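Local coordinates for protein 2-keto-3-deoxygluconate kinase (Thermotoga maritima, PDB 2AFB) that phosphorylates 2-keto-3-deoxygluconate, probably with ATP as phosphate donor, as a carbohydrate kinase of the pfkB family within the ribokinase clan, at residues Lys14-Gly19 / Tyr62-Leu67; Asp131-Leu136 / Ala166-Val171; Leu177-Arg182 / Glu211-Ile216; Met22-Pro27 / Tyr100-Gly105; Val171-Asp176 / Glu198-Leu203. All coordinates share one frame; numbering follows the deposited sequence.

Interaction 1: Lys14-Gly19 / Tyr62-Leu67; sequences KVVTFG and YFVTKL
Strands 14-18 and 62-67 run parallel, with V16, T17 and F18 paired to Y62, F63 and V64 and the segment axes 26° apart. Y62 N donates to V15 O, and T17 N returns a bond to Y62 O. V64 N then reaches T17 O at 2.7 Å. G19 N to V64 O is longer, at 3.3 Å. Just past strand 14-18 the T65 hydroxyl takes over: OG1 donates to G19 O at 2.6 Å, in the carbonyl plane. Both strands belong to the large mixed sheet of the ribokinase-like fold. Between them the chain passes through strands 22-26 and 38-44 and then helix 46-56. T17 and F63 face that helix. T17 OG1 sits at the edge of the F63 ring, 3.1 Å from CD1, and is hydrogen-bonded to E47 O. V16, F18, Y62 and V64 are on the other face. There V16 CG1 meets V64 CG2 at 3.6 Å, and F18 CD1 packs on V64 CG1 at 3.8 Å. The K14 side chain is extended and crosses the Y62 ring at about a right angle, with CE over one face. Its NZ bonds D137 O and Y89 OH, and its cation-pi attraction to the ring is at most weak.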
# COMPACT_ATOMS: atom_id res chain seq x y z
N LYS A 14 3.70 -11.31 -38.62
CA LYS A 14 4.17 -9.98 -38.22
C LYS A 14 3.02 -9.03 -38.34
O LYS A 14 2.35 -8.96 -39.39
CB LYS A 14 5.37 -9.53 -39.07
CG LYS A 14 5.77 -8.07 -38.90
CD LYS A 14 7.14 -7.85 -39.54
CE LYS A 14 7.59 -6.43 -39.46
NZ LYS A 14 8.83 -6.17 -40.22
N VAL A 15 2.70 -8.37 -37.23
CA VAL A 15 1.68 -7.36 -37.20
C VAL A 15 2.27 -6.09 -36.63
O VAL A 15 2.98 -6.16 -35.65
CB VAL A 15 0.48 -7.82 -36.37
CG1 VAL A 15 -0.55 -6.67 -36.22
CG2 VAL A 15 -0.18 -9.01 -37.05
N VAL A 16 1.91 -4.96 -37.22
CA VAL A 16 2.42 -3.65 -36.86
C VAL A 16 1.29 -2.65 -36.52
O VAL A 16 0.26 -2.57 -37.22
CB VAL A 16 3.30 -3.10 -38.01
CG1 VAL A 16 3.88 -1.74 -37.69
CG2 VAL A 16 4.40 -4.05 -38.35
N THR A 17 1.47 -1.90 -35.45
CA THR A 17 0.57 -0.82 -35.07
C THR A 17 1.40 0.42 -34.76
O THR A 17 2.62 0.34 -34.49
CB THR A 17 -0.34 -1.16 -33.85
OG1 THR A 17 0.35 -0.88 -32.63
CG2 THR A 17 -0.76 -2.58 -33.85
N PHE A 18 0.74 1.56 -34.84
CA PHE A 18 1.42 2.85 -34.75
C PHE A 18 0.57 3.81 -34.01
O PHE A 18 -0.59 3.98 -34.32
CB PHE A 18 1.60 3.43 -36.14
CG PHE A 18 2.15 4.85 -36.16
CD1 PHE A 18 3.43 5.10 -35.75
CD2 PHE A 18 1.39 5.90 -36.66
CE1 PHE A 18 3.96 6.39 -35.79
CE2 PHE A 18 1.92 7.22 -36.72
CZ PHE A 18 3.19 7.44 -36.28
N GLY A 19 1.19 4.50 -33.09
CA GLY A 19 0.54 5.60 -32.42
C GLY A 19 1.31 6.04 -31.20
O GLY A 19 2.53 5.93 -31.18
N TYR A 62 4.53 -5.71 -33.39
CA TYR A 62 5.48 -4.61 -33.20
C TYR A 62 4.68 -3.35 -33.02
O TYR A 62 3.72 -3.11 -33.75
CB TYR A 62 6.39 -4.42 -34.40
CG TYR A 62 7.26 -5.58 -34.72
CD1 TYR A 62 6.75 -6.73 -35.29
CD2 TYR A 62 8.64 -5.53 -34.49
CE1 TYR A 62 7.58 -7.82 -35.60
CE2 TYR A 62 9.48 -6.60 -34.81
CZ TYR A 62 8.93 -7.74 -35.36
OH TYR A 62 9.75 -8.80 -35.68
N PHE A 63 5.08 -2.53 -32.06
CA PHE A 63 4.46 -1.24 -31.88
C PHE A 63 5.45 -0.18 -32.32
O PHE A 63 6.60 -0.16 -31.88
CB PHE A 63 4.08 -1.01 -30.42
CG PHE A 63 3.47 0.32 -30.15
CD1 PHE A 63 2.33 0.70 -30.79
CD2 PHE A 63 4.02 1.19 -29.19
CE1 PHE A 63 1.73 1.91 -30.54
CE2 PHE A 63 3.43 2.39 -28.92
CZ PHE A 63 2.26 2.75 -29.60
N VAL A 64 4.99 0.72 -33.18
CA VAL A 64 5.82 1.76 -33.71
C VAL A 64 5.43 3.09 -33.05
O VAL A 64 4.28 3.47 -33.08
CB VAL A 64 5.64 1.88 -35.22
CG1 VAL A 64 6.56 2.99 -35.79
CG2 VAL A 64 5.89 0.54 -35.85
N THR A 65 6.41 3.78 -32.49
CA THR A 65 6.19 5.05 -31.83
C THR A 65 7.55 5.75 -31.63
O THR A 65 8.57 5.29 -32.13
CB THR A 65 5.41 4.91 -30.49
OG1 THR A 65 4.85 6.17 -30.14
CG2 THR A 65 6.28 4.42 -29.32
N LYS A 66 7.51 6.89 -30.94
CA LYS A 66 8.69 7.60 -30.47
C LYS A 66 8.51 7.82 -28.98
O LYS A 66 7.41 8.18 -28.51
CB LYS A 66 8.88 8.95 -31.24
CG LYS A 66 10.24 9.54 -31.07
CD LYS A 66 10.41 10.84 -31.77
CE LYS A 66 11.90 11.25 -31.89
NZ LYS A 66 12.04 12.58 -32.64
N LEU A 67 9.57 7.54 -28.23
CA LEU A 67 9.63 7.82 -26.80
C LEU A 67 10.90 8.54 -26.46
O LEU A 67 11.91 8.33 -27.14
CB LEU A 67 9.60 6.51 -26.01
CG LEU A 67 8.27 5.76 -26.13
CD1 LEU A 67 8.38 4.39 -25.56
CD2 LEU A 67 7.18 6.56 -25.44

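Interaction 2: Asp131-Leu136 / Ala166-Val171; sequences DWEKIL and ANEKGV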
# COMPACT_ATOMS: atom_id res chain seq x y z
N ASP A 131 11.25 4.24 -40.85
CA ASP A 131 11.63 3.60 -42.09
C ASP A 131 10.57 2.58 -42.40
O ASP A 131 10.63 1.44 -41.92
CB ASP A 131 13.00 2.92 -41.93
CG ASP A 131 13.56 2.41 -43.23
OD1 ASP A 131 12.81 2.35 -44.24
OD2 ASP A 131 14.76 2.07 -43.25
N TRP A 132 9.58 3.00 -43.17
CA TRP A 132 8.36 2.22 -43.33
C TRP A 132 8.59 0.99 -44.16
O TRP A 132 7.97 -0.04 -43.92
CB TRP A 132 7.21 3.07 -43.89
CG TRP A 132 6.72 4.04 -42.84
CD1 TRP A 132 6.88 5.40 -42.85
CD2 TRP A 132 6.05 3.72 -41.63
NE1 TRP A 132 6.32 5.94 -41.71
CE2 TRP A 132 5.82 4.92 -40.94
CE3 TRP A 132 5.60 2.52 -41.04
CZ2 TRP A 132 5.13 4.97 -39.73
CZ3 TRP A 132 4.95 2.57 -39.84
CH2 TRP A 132 4.71 3.78 -39.19
N GLU A 133 9.53 1.09 -45.09
CA GLU A 133 9.96 -0.05 -45.87
C GLU A 133 10.56 -1.15 -45.01
O GLU A 133 10.43 -2.30 -45.35
CB GLU A 133 11.01 0.37 -46.93
CG GLU A 133 10.46 1.27 -48.03
CD GLU A 133 9.53 0.51 -49.00
OE1 GLU A 133 9.51 -0.75 -48.94
OE2 GLU A 133 8.83 1.17 -49.80
N LYS A 134 11.29 -0.79 -43.96
CA LYS A 134 11.91 -1.77 -43.04
C LYS A 134 10.85 -2.32 -42.06
O LYS A 134 10.66 -3.54 -41.91
CB LYS A 134 13.09 -1.11 -42.29
CG LYS A 134 13.84 -1.96 -41.26
N ILE A 135 10.12 -1.40 -41.45
CA ILE A 135 9.05 -1.70 -40.53
C ILE A 135 8.04 -2.71 -41.12
O ILE A 135 7.70 -3.70 -40.47
CB ILE A 135 8.31 -0.40 -40.09
CG1 ILE A 135 9.19 0.46 -39.19
CG2 ILE A 135 6.97 -0.70 -39.35
CD1 ILE A 135 8.70 1.93 -39.08
N LEU A 136 7.54 -2.45 -42.33
CA LEU A 136 6.43 -3.25 -42.86
C LEU A 136 6.90 -4.43 -43.71
O LEU A 136 6.07 -5.22 -44.17
CB LEU A 136 5.44 -2.37 -43.62
CG LEU A 136 4.69 -1.35 -42.77
CD1 LEU A 136 4.06 -0.25 -43.64
CD2 LEU A 136 3.64 -1.99 -41.93
N ALA A 166 2.34 0.15 -47.00
CA ALA A 166 1.43 -0.95 -46.77
C ALA A 166 0.78 -1.33 -48.08
O ALA A 166 0.70 -2.48 -48.42
CB ALA A 166 0.38 -0.54 -45.78
N ASN A 167 0.31 -0.34 -48.82
CA ASN A 167 -0.40 -0.59 -50.08
C ASN A 167 0.53 -1.15 -51.12
O ASN A 167 0.15 -2.03 -51.86
CB ASN A 167 -1.03 0.70 -50.58
CG ASN A 167 -1.76 0.53 -51.89
OD1 ASN A 167 -2.71 -0.25 -51.97
ND2 ASN A 167 -1.36 1.28 -52.89
N GLU A 168 1.75 -0.61 -51.19
CA GLU A 168 2.78 -1.16 -52.10
C GLU A 168 3.04 -2.63 -51.78
O GLU A 168 3.18 -3.43 -52.69
CB GLU A 168 4.08 -0.35 -51.98
CG GLU A 168 5.36 -1.03 -52.53
CD GLU A 168 6.65 -0.46 -51.88
OE1 GLU A 168 6.65 0.72 -51.41
OE2 GLU A 168 7.65 -1.22 -51.83
N LYS A 169 3.08 -2.98 -50.49
CA LYS A 169 3.48 -4.34 -50.06
C LYS A 169 2.30 -5.32 -49.95
O LYS A 169 2.49 -6.51 -49.68
CB LYS A 169 4.24 -4.28 -48.74
CG LYS A 169 5.64 -3.74 -48.89
CD LYS A 169 6.35 -3.75 -47.59
CE LYS A 169 7.74 -3.14 -47.69
NZ LYS A 169 8.66 -4.03 -48.45
N GLY A 170 1.10 -4.82 -50.16
CA GLY A 170 -0.12 -5.65 -50.08
C GLY A 170 -0.48 -6.01 -48.64
O GLY A 170 -1.11 -7.02 -48.40
N VAL A 171 -0.09 -5.18 -47.70
CA VAL A 171 -0.35 -5.40 -46.29
C VAL A 171 -1.81 -5.02 -45.98
O VAL A 171 -2.26 -3.96 -46.41
CB VAL A 171 0.63 -4.57 -45.46
CG1 VAL A 171 0.36 -4.69 -43.94
CG2 VAL A 171 2.06 -4.96 -45.78
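L136, E133 and K169 carry this contact between the short helix 132-135 and the C-terminal end of helix 155-169. L136 has the most surface buried. Its CD1 comes up to the backbone of A166, 3.8 Å from N, and packs on A166 CB at 4.3 Å. The carbonyl O of L136 lies 3.7 Å from K169 CD, and V171 CG2 is a looser neighbour of the same oxygen. Beyond L136 the apolar layer continues into V16 and F142 of the large sheet. K169 reaches back along helix 132-135. Its chain is straight as far as CE, which lies 3.2 Å from E133 OE1. A bend at chi4, -71°, then sets the direction of NZ. NZ forms a salt bridge with E133 OE1 at 3.4 Å, and has a long, weak ion pair with D137. The E133 chain bends at chi2 and brings its carboxylate to that of E168, the two planes 36° apart. E133 OE2 and E168 OE1 are only 2.7 Å apart. Helix 155-169 ends in a Schellman motif. G170, with positive phi, is its C-prime residue, and V171 N bonds A166 O at 2.9 Å. E133 and E168 are both exposed, but two acids this close suggest that one of them probably holds a proton, while K169 would offset part of the remaining negative charge.

Interaction 3: Leu177-Arg182 / Glu211-Ile216; sequences LNYRAR and EKVLGI
Y179 O accepts a nearly straight bond from R180 NH1, 3.2 Å long, within the loop that packs against K212, V213 and L214. The donor stands well above the carbonyl plane. Both R180 NH1 and NH2 also reach N178 OD1, in weak bonds. The contact with K212, V213 and L214 is one of carbon packing. With CG anti to N (chi1 180°), the Y179 ring lies against K212. K212 CB is over one face in a CH-pi contact, 4.0 Å from the centroid. K212 CG continues over CD2, at 3.7 Å. The opposite face of the ring meets A181 N. Y179 CB touches V213 CG2, also at 3.7 Å. L177 fills the other end: CD2 meets V213 CG1 and CD1 meets L214 CG, each at 4.1 Å. M193 of helix 186-196 covers L177 and V213. Dispersion and CH-pi packing thus hold the loop after strand 172-176 to 211-216. The R180 bonds stay within the loop, and Y179 N to D209 OD1 adds a polar tie to an earlier turn of helix 207-214.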
# COMPACT_ATOMS: atom_id res chain seq x y z
N LEU A 177 -11.65 4.21 -35.96
CA LEU A 177 -11.87 5.61 -36.18
C LEU A 177 -11.64 6.45 -34.93
O LEU A 177 -11.11 7.55 -35.03
CB LEU A 177 -13.27 5.88 -36.74
CG LEU A 177 -13.65 5.31 -38.10
CD1 LEU A 177 -15.11 5.75 -38.38
CD2 LEU A 177 -12.75 5.84 -39.19
N ASN A 178 -12.02 5.95 -33.76
CA ASN A 178 -11.70 6.63 -32.50
C ASN A 178 -11.83 8.17 -32.53
O ASN A 178 -10.85 8.88 -32.24
CB ASN A 178 -10.26 6.29 -32.08
CG ASN A 178 -10.18 5.15 -31.09
OD1 ASN A 178 -11.10 4.90 -30.31
ND2 ASN A 178 -9.06 4.46 -31.13
N TYR A 179 -13.00 8.68 -32.90
CA TYR A 179 -13.22 10.12 -32.89
C TYR A 179 -13.15 10.64 -31.46
O TYR A 179 -13.82 10.12 -30.57
CB TYR A 179 -14.56 10.55 -33.50
CG TYR A 179 -14.74 12.07 -33.46
CD1 TYR A 179 -13.95 12.91 -34.23
CD2 TYR A 179 -15.66 12.67 -32.59
CE1 TYR A 179 -14.10 14.30 -34.19
CE2 TYR A 179 -15.80 14.05 -32.52
CZ TYR A 179 -15.01 14.87 -33.31
OH TYR A 179 -15.17 16.24 -33.24
N ARG A 180 -12.35 11.68 -31.27
CA ARG A 180 -12.28 12.45 -30.02
C ARG A 180 -12.45 13.94 -30.33
O ARG A 180 -11.63 14.55 -31.01
CB ARG A 180 -10.94 12.22 -29.36
CG ARG A 180 -10.66 10.74 -29.08
CD ARG A 180 -11.63 10.17 -28.04
NE ARG A 180 -11.22 8.85 -27.57
CZ ARG A 180 -11.58 7.70 -28.12
NH1 ARG A 180 -12.39 7.65 -29.17
NH2 ARG A 180 -11.11 6.58 -27.61
N ALA A 181 -13.55 14.48 -29.86
CA ALA A 181 -13.81 15.89 -29.98
C ALA A 181 -12.73 16.75 -29.28
O ALA A 181 -12.50 17.84 -29.71
CB ALA A 181 -15.17 16.19 -29.43
N ARG A 182 -12.06 16.24 -28.24
CA ARG A 182 -10.94 16.98 -27.59
C ARG A 182 -9.84 17.28 -28.60
O ARG A 182 -9.13 18.28 -28.48
CB ARG A 182 -10.34 16.20 -26.40
N GLU A 211 -20.83 8.60 -37.73
CA GLU A 211 -21.53 9.87 -38.00
C GLU A 211 -20.48 10.96 -38.12
O GLU A 211 -20.47 11.69 -39.09
CB GLU A 211 -22.56 10.22 -36.93
N LYS A 212 -19.58 11.06 -37.16
CA LYS A 212 -18.66 12.19 -37.07
C LYS A 212 -17.57 12.16 -38.13
O LYS A 212 -17.34 13.16 -38.80
CB LYS A 212 -17.97 12.26 -35.71
CG LYS A 212 -18.85 12.71 -34.54
CD LYS A 212 -19.38 14.13 -34.70
CE LYS A 212 -19.96 14.70 -33.38
NZ LYS A 212 -21.04 15.69 -33.69
N VAL A 213 -16.88 11.04 -38.24
CA VAL A 213 -15.70 10.99 -39.10
C VAL A 213 -16.06 10.71 -40.55
O VAL A 213 -15.35 11.14 -41.44
CB VAL A 213 -14.70 9.92 -38.62
CG1 VAL A 213 -13.49 9.86 -39.56
CG2 VAL A 213 -14.26 10.23 -37.21
N LEU A 214 -17.12 9.96 -40.79
CA LEU A 214 -17.47 9.58 -42.13
C LEU A 214 -18.69 10.32 -42.63
O LEU A 214 -18.98 10.29 -43.82
CB LEU A 214 -17.67 8.07 -42.23
CG LEU A 214 -16.46 7.16 -42.00
CD1 LEU A 214 -16.82 5.72 -42.39
CD2 LEU A 214 -15.22 7.62 -42.76
N GLY A 215 -19.41 11.00 -41.73
CA GLY A 215 -20.64 11.69 -42.10
C GLY A 215 -21.77 10.76 -42.50
O GLY A 215 -22.66 11.15 -43.24
N ILE A 216 -21.76 9.53 -42.01
CA ILE A 216 -22.83 8.62 -42.35
C ILE A 216 -23.66 8.28 -41.12
O ILE A 216 -23.12 8.07 -40.03
CB ILE A 216 -22.30 7.33 -42.97
CG1 ILE A 216 -21.61 7.65 -44.30
CG2 ILE A 216 -23.45 6.34 -43.17
CD1 ILE A 216 -20.89 6.47 -44.96

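Interaction 4: Met22-Pro27 / Tyr100-Gly105; sequences MLRLSP and YFLEIG
R24 lies across the face of Y100, with CG 3.5 Å from the ring centroid in a CH-pi contact. Y100 is in the less common rotamer, chi1 74°, which brings its ring back over strand 22-26. The R24 chain bends at chi3, and its guanidinium stands 76° from the ring plane. L102 CD2 sits over the centre of that guanidinium, 3.5 Å from CZ. D328 takes R24 NH1 in a salt bridge and also accepts from Y100 OH; D286 makes a second salt bridge to NH1. Selenomethionine M22 packs its CE on Y100 CD1 at 3.6 Å, and its SE makes an oblique Met-aromatic contact. On the other face L25 and F101 lie side by side; L25 CD1 is 3.4 Å from F101 CE2. The strands run parallel, joined by backbone hydrogen bonds. One water links P27 O and I104 N. L23, L25 and F101 pack against a second subunit. The small sheet probably corresponds to the lid of ribokinase-like sugar kinases. Strands 22-26 and 99-103 are its inner pair, flanked by 38-44 and 112-116.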
# COMPACT_ATOMS: atom_id res chain seq x y z
N MSE A 22 1.27 6.38 -23.59
CA MSE A 22 1.36 7.36 -22.56
C MSE A 22 1.54 6.71 -21.23
O MSE A 22 1.08 5.58 -21.01
CB MSE A 22 0.09 8.19 -22.47
CG MSE A 22 -0.12 9.00 -23.65
SE MSE A 22 -1.84 9.88 -23.62
CE MSE A 22 -3.12 8.29 -23.99
N LEU A 23 2.17 7.45 -20.33
CA LEU A 23 2.11 7.13 -18.90
C LEU A 23 0.70 7.37 -18.36
O LEU A 23 0.19 8.47 -18.51
CB LEU A 23 3.07 8.02 -18.14
CG LEU A 23 2.94 7.95 -16.58
CD1 LEU A 23 3.35 6.64 -15.98
CD2 LEU A 23 3.78 9.06 -15.97
N ARG A 24 0.10 6.37 -17.70
CA ARG A 24 -1.21 6.53 -17.10
C ARG A 24 -1.11 6.56 -15.56
O ARG A 24 -0.53 5.69 -14.94
CB ARG A 24 -2.14 5.45 -17.51
CG ARG A 24 -3.59 5.82 -17.27
CD ARG A 24 -4.50 4.62 -17.50
NE ARG A 24 -4.75 3.92 -16.27
CZ ARG A 24 -5.60 2.92 -16.09
NH1 ARG A 24 -6.32 2.40 -17.08
NH2 ARG A 24 -5.71 2.42 -14.87
N LEU A 25 -1.72 7.59 -14.98
CA LEU A 25 -1.63 7.84 -13.55
C LEU A 25 -3.05 7.82 -13.03
O LEU A 25 -3.85 8.66 -13.42
CB LEU A 25 -0.96 9.14 -13.28
CG LEU A 25 0.53 9.32 -13.68
CD1 LEU A 25 0.91 10.72 -13.34
CD2 LEU A 25 1.50 8.33 -13.01
N SER A 26 -3.38 6.83 -12.20
CA SER A 26 -4.75 6.72 -11.67
C SER A 26 -4.74 6.58 -10.17
O SER A 26 -3.93 5.82 -9.66
CB SER A 26 -5.53 5.57 -12.31
OG SER A 26 -4.75 4.39 -12.27
N PRO A 27 -5.62 7.36 -9.44
CA PRO A 27 -5.63 7.12 -8.04
C PRO A 27 -6.21 5.71 -7.74
O PRO A 27 -7.01 5.22 -8.52
CB PRO A 27 -6.54 8.22 -7.49
CG PRO A 27 -6.67 9.28 -8.59
CD PRO A 27 -6.54 8.46 -9.83
N TYR A 100 -1.52 10.73 -19.12
CA TYR A 100 -2.86 11.03 -18.72
C TYR A 100 -3.18 10.56 -17.34
O TYR A 100 -2.68 9.53 -16.90
CB TYR A 100 -3.90 10.55 -19.72
CG TYR A 100 -4.23 9.09 -19.84
CD1 TYR A 100 -3.35 8.18 -20.43
CD2 TYR A 100 -5.47 8.61 -19.41
CE1 TYR A 100 -3.70 6.84 -20.61
CE2 TYR A 100 -5.85 7.27 -19.61
CZ TYR A 100 -4.96 6.39 -20.21
OH TYR A 100 -5.32 5.05 -20.36
N PHE A 101 -3.99 11.38 -16.66
CA PHE A 101 -4.47 11.07 -15.32
C PHE A 101 -5.87 10.55 -15.48
O PHE A 101 -6.68 11.14 -16.17
CB PHE A 101 -4.50 12.29 -14.44
CG PHE A 101 -3.17 12.95 -14.27
CD1 PHE A 101 -2.65 13.74 -15.25
CD2 PHE A 101 -2.40 12.76 -13.11
CE1 PHE A 101 -1.41 14.35 -15.11
CE2 PHE A 101 -1.16 13.38 -12.97
CZ PHE A 101 -0.66 14.15 -14.00
N LEU A 102 -6.17 9.46 -14.83
CA LEU A 102 -7.47 8.85 -14.93
C LEU A 102 -8.08 8.62 -13.56
O LEU A 102 -7.47 7.96 -12.69
CB LEU A 102 -7.35 7.51 -15.66
CG LEU A 102 -8.62 6.65 -15.58
CD1 LEU A 102 -9.63 7.22 -16.54
CD2 LEU A 102 -8.27 5.17 -15.96
N GLU A 103 -9.29 9.16 -13.36
CA GLU A 103 -10.11 8.88 -12.20
C GLU A 103 -11.09 7.86 -12.64
O GLU A 103 -11.90 8.12 -13.54
CB GLU A 103 -10.90 10.08 -11.73
CG GLU A 103 -10.10 11.19 -11.10
CD GLU A 103 -10.97 12.39 -10.67
OE1 GLU A 103 -12.09 12.58 -11.24
OE2 GLU A 103 -10.52 13.15 -9.78
N ILE A 104 -11.04 6.71 -12.01
CA ILE A 104 -11.97 5.64 -12.34
C ILE A 104 -13.30 5.86 -11.58
O ILE A 104 -13.33 5.91 -10.32
CB ILE A 104 -11.39 4.26 -12.02
CG1 ILE A 104 -10.11 4.08 -12.84
CG2 ILE A 104 -12.40 3.16 -12.30
CD1 ILE A 104 -9.33 2.87 -12.46
N GLY A 105 -14.37 6.00 -12.36
CA GLY A 105 -15.64 6.40 -11.78
C GLY A 105 -16.41 5.21 -11.16
O GLY A 105 -15.98 4.07 -11.18
O HOH W 1 -9.62 6.55 -9.38

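Interaction 5: Val171-Asp176 / Glu198-Leu203; sequences VTVSCD and EYVDVL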
# COMPACT_ATOMS: atom_id res chain seq x y z
N VAL A 171 -0.09 -5.18 -47.70
CA VAL A 171 -0.35 -5.40 -46.29
C VAL A 171 -1.81 -5.02 -45.98
O VAL A 171 -2.26 -3.96 -46.41
CB VAL A 171 0.63 -4.57 -45.46
CG1 VAL A 171 0.36 -4.69 -43.94
CG2 VAL A 171 2.06 -4.96 -45.78
N THR A 172 -2.53 -5.87 -45.25
CA THR A 172 -3.87 -5.57 -44.78
C THR A 172 -3.82 -4.47 -43.77
O THR A 172 -2.96 -4.49 -42.87
CB THR A 172 -4.60 -6.78 -44.17
OG1 THR A 172 -4.66 -7.84 -45.14
CG2 THR A 172 -6.02 -6.38 -43.81
N VAL A 173 -4.73 -3.51 -43.94
CA VAL A 173 -4.79 -2.29 -43.17
C VAL A 173 -6.14 -2.19 -42.46
O VAL A 173 -7.19 -2.26 -43.09
CB VAL A 173 -4.59 -1.03 -44.05
CG1 VAL A 173 -4.90 0.22 -43.30
CG2 VAL A 173 -3.18 -0.98 -44.62
N SER A 174 -6.08 -2.05 -41.13
CA SER A 174 -7.23 -1.69 -40.34
C SER A 174 -7.08 -0.28 -39.73
O SER A 174 -5.98 0.22 -39.46
CB SER A 174 -7.50 -2.74 -39.25
OG SER A 174 -6.47 -2.73 -38.30
N CYS A 175 -8.24 0.33 -39.48
CA CYS A 175 -8.36 1.60 -38.79
C CYS A 175 -9.52 1.54 -37.79
O CYS A 175 -10.63 1.20 -38.15
CB CYS A 175 -8.65 2.71 -39.81
SG CYS A 175 -8.89 4.38 -39.11
N ASP A 176 -9.24 1.88 -36.54
CA ASP A 176 -10.29 2.20 -35.57
C ASP A 176 -10.48 3.74 -35.56
O ASP A 176 -9.57 4.46 -35.19
CB ASP A 176 -9.89 1.70 -34.16
CG ASP A 176 -10.99 1.91 -33.09
OD1 ASP A 176 -11.91 2.77 -33.28
OD2 ASP A 176 -10.91 1.20 -32.04
N GLU A 198 -9.32 5.14 -48.48
CA GLU A 198 -8.80 4.48 -49.72
C GLU A 198 -7.82 3.34 -49.44
O GLU A 198 -7.75 2.37 -50.18
CB GLU A 198 -8.02 5.47 -50.63
CG GLU A 198 -8.85 6.60 -51.22
N TYR A 199 -7.05 3.49 -48.37
CA TYR A 199 -6.07 2.49 -47.95
C TYR A 199 -6.59 1.47 -46.95
O TYR A 199 -5.87 0.54 -46.64
CB TYR A 199 -4.89 3.18 -47.30
CG TYR A 199 -4.17 4.17 -48.18
CD1 TYR A 199 -3.35 3.73 -49.20
CD2 TYR A 199 -4.30 5.54 -47.97
CE1 TYR A 199 -2.66 4.65 -50.02
CE2 TYR A 199 -3.61 6.46 -48.76
CZ TYR A 199 -2.79 6.02 -49.79
OH TYR A 199 -2.12 6.94 -50.59
N VAL A 200 -7.80 1.63 -46.44
CA VAL A 200 -8.26 0.82 -45.31
C VAL A 200 -9.10 -0.35 -45.78
O VAL A 200 -10.04 -0.15 -46.54
CB VAL A 200 -9.07 1.67 -44.31
CG1 VAL A 200 -9.68 0.81 -43.21
CG2 VAL A 200 -8.18 2.77 -43.71
N ASP A 201 -8.79 -1.55 -45.29
CA ASP A 201 -9.55 -2.78 -45.64
C ASP A 201 -10.62 -3.19 -44.59
O ASP A 201 -11.67 -3.74 -44.92
CB ASP A 201 -8.56 -3.95 -45.81
CG ASP A 201 -7.48 -3.64 -46.85
OD1 ASP A 201 -7.83 -3.44 -48.03
OD2 ASP A 201 -6.28 -3.55 -46.48
N VAL A 202 -10.31 -2.93 -43.33
CA VAL A 202 -11.12 -3.32 -42.18
C VAL A 202 -11.35 -2.07 -41.32
O VAL A 202 -10.40 -1.47 -40.83
CB VAL A 202 -10.36 -4.35 -41.35
CG1 VAL A 202 -11.19 -4.73 -40.08
CG2 VAL A 202 -9.99 -5.56 -42.23
N LEU A 203 -12.63 -1.73 -41.13
CA LEU A 203 -13.06 -0.58 -40.31
C LEU A 203 -13.55 -1.04 -38.97
O LEU A 203 -14.33 -2.01 -38.88
CB LEU A 203 -14.21 0.16 -41.00
CG LEU A 203 -14.59 1.50 -40.37
CD1 LEU A 203 -13.53 2.54 -40.66
CD2 LEU A 203 -15.93 1.98 -40.91
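This is a parallel strand pairing inside the beta-alpha-beta unit of strand 172-176, helix 186-196 and strand 202-205. S174 pairs with V202 and C175 with L203. V173 O takes two backbone donors, D201 N at 2.8 Å and V202 N at 3.2 Å. C175 N to V202 O, at 3.1 Å, carries the pairing onward. Before strand 202-205 starts, an aspartate side chain stands in for the backbone. D201 OD2 accepts from V173 N at 3.0 Å through its anti lone pair. The chi1 of -55° puts the D201 carboxylate beside its own N, so one residue holds both the N and the O of V173. T172 CG2 crosses D201 at an angle, near CB and OD2. V173 CB rests on Y199 O at 3.3 Å. V200 CG2 touches C175 CB, 3.9 Å away, and more loosely V173 CG1. S174 and V202 point to the other face, where their CB atoms meet and S174 OG is hydrogen-bonded to H143 and W141. Strand 139-145 runs along the far edge of strand 172-176. Helix 155-169 covers V173 through L163 and A166, and L203 reaches L214 of helix 207-214.

How the interactions relate
From the N terminus, interaction 1 closes the loop from strand 14-18 to strand 60-67 in the large sheet. Interaction 4 starts just after strand 14-18, ends at strand 99-103, and so crosses interaction 1, pairing the inner strands of the smaller sheet. Interaction 2 follows in series and brings helix 132-135 against helix 155-169; I135 packs on V16 and V64 of interaction 1. V171 is shared by interactions 2 and 5, and A166 touches V173. Interaction 5 then joins neighbouring strands of the large sheet. Interaction 3 crosses it, and L177 of its loop packs on L203. Interactions 2 and 4 lie on opposite sides of the chain's centre, about 34 Å apart between contact centres.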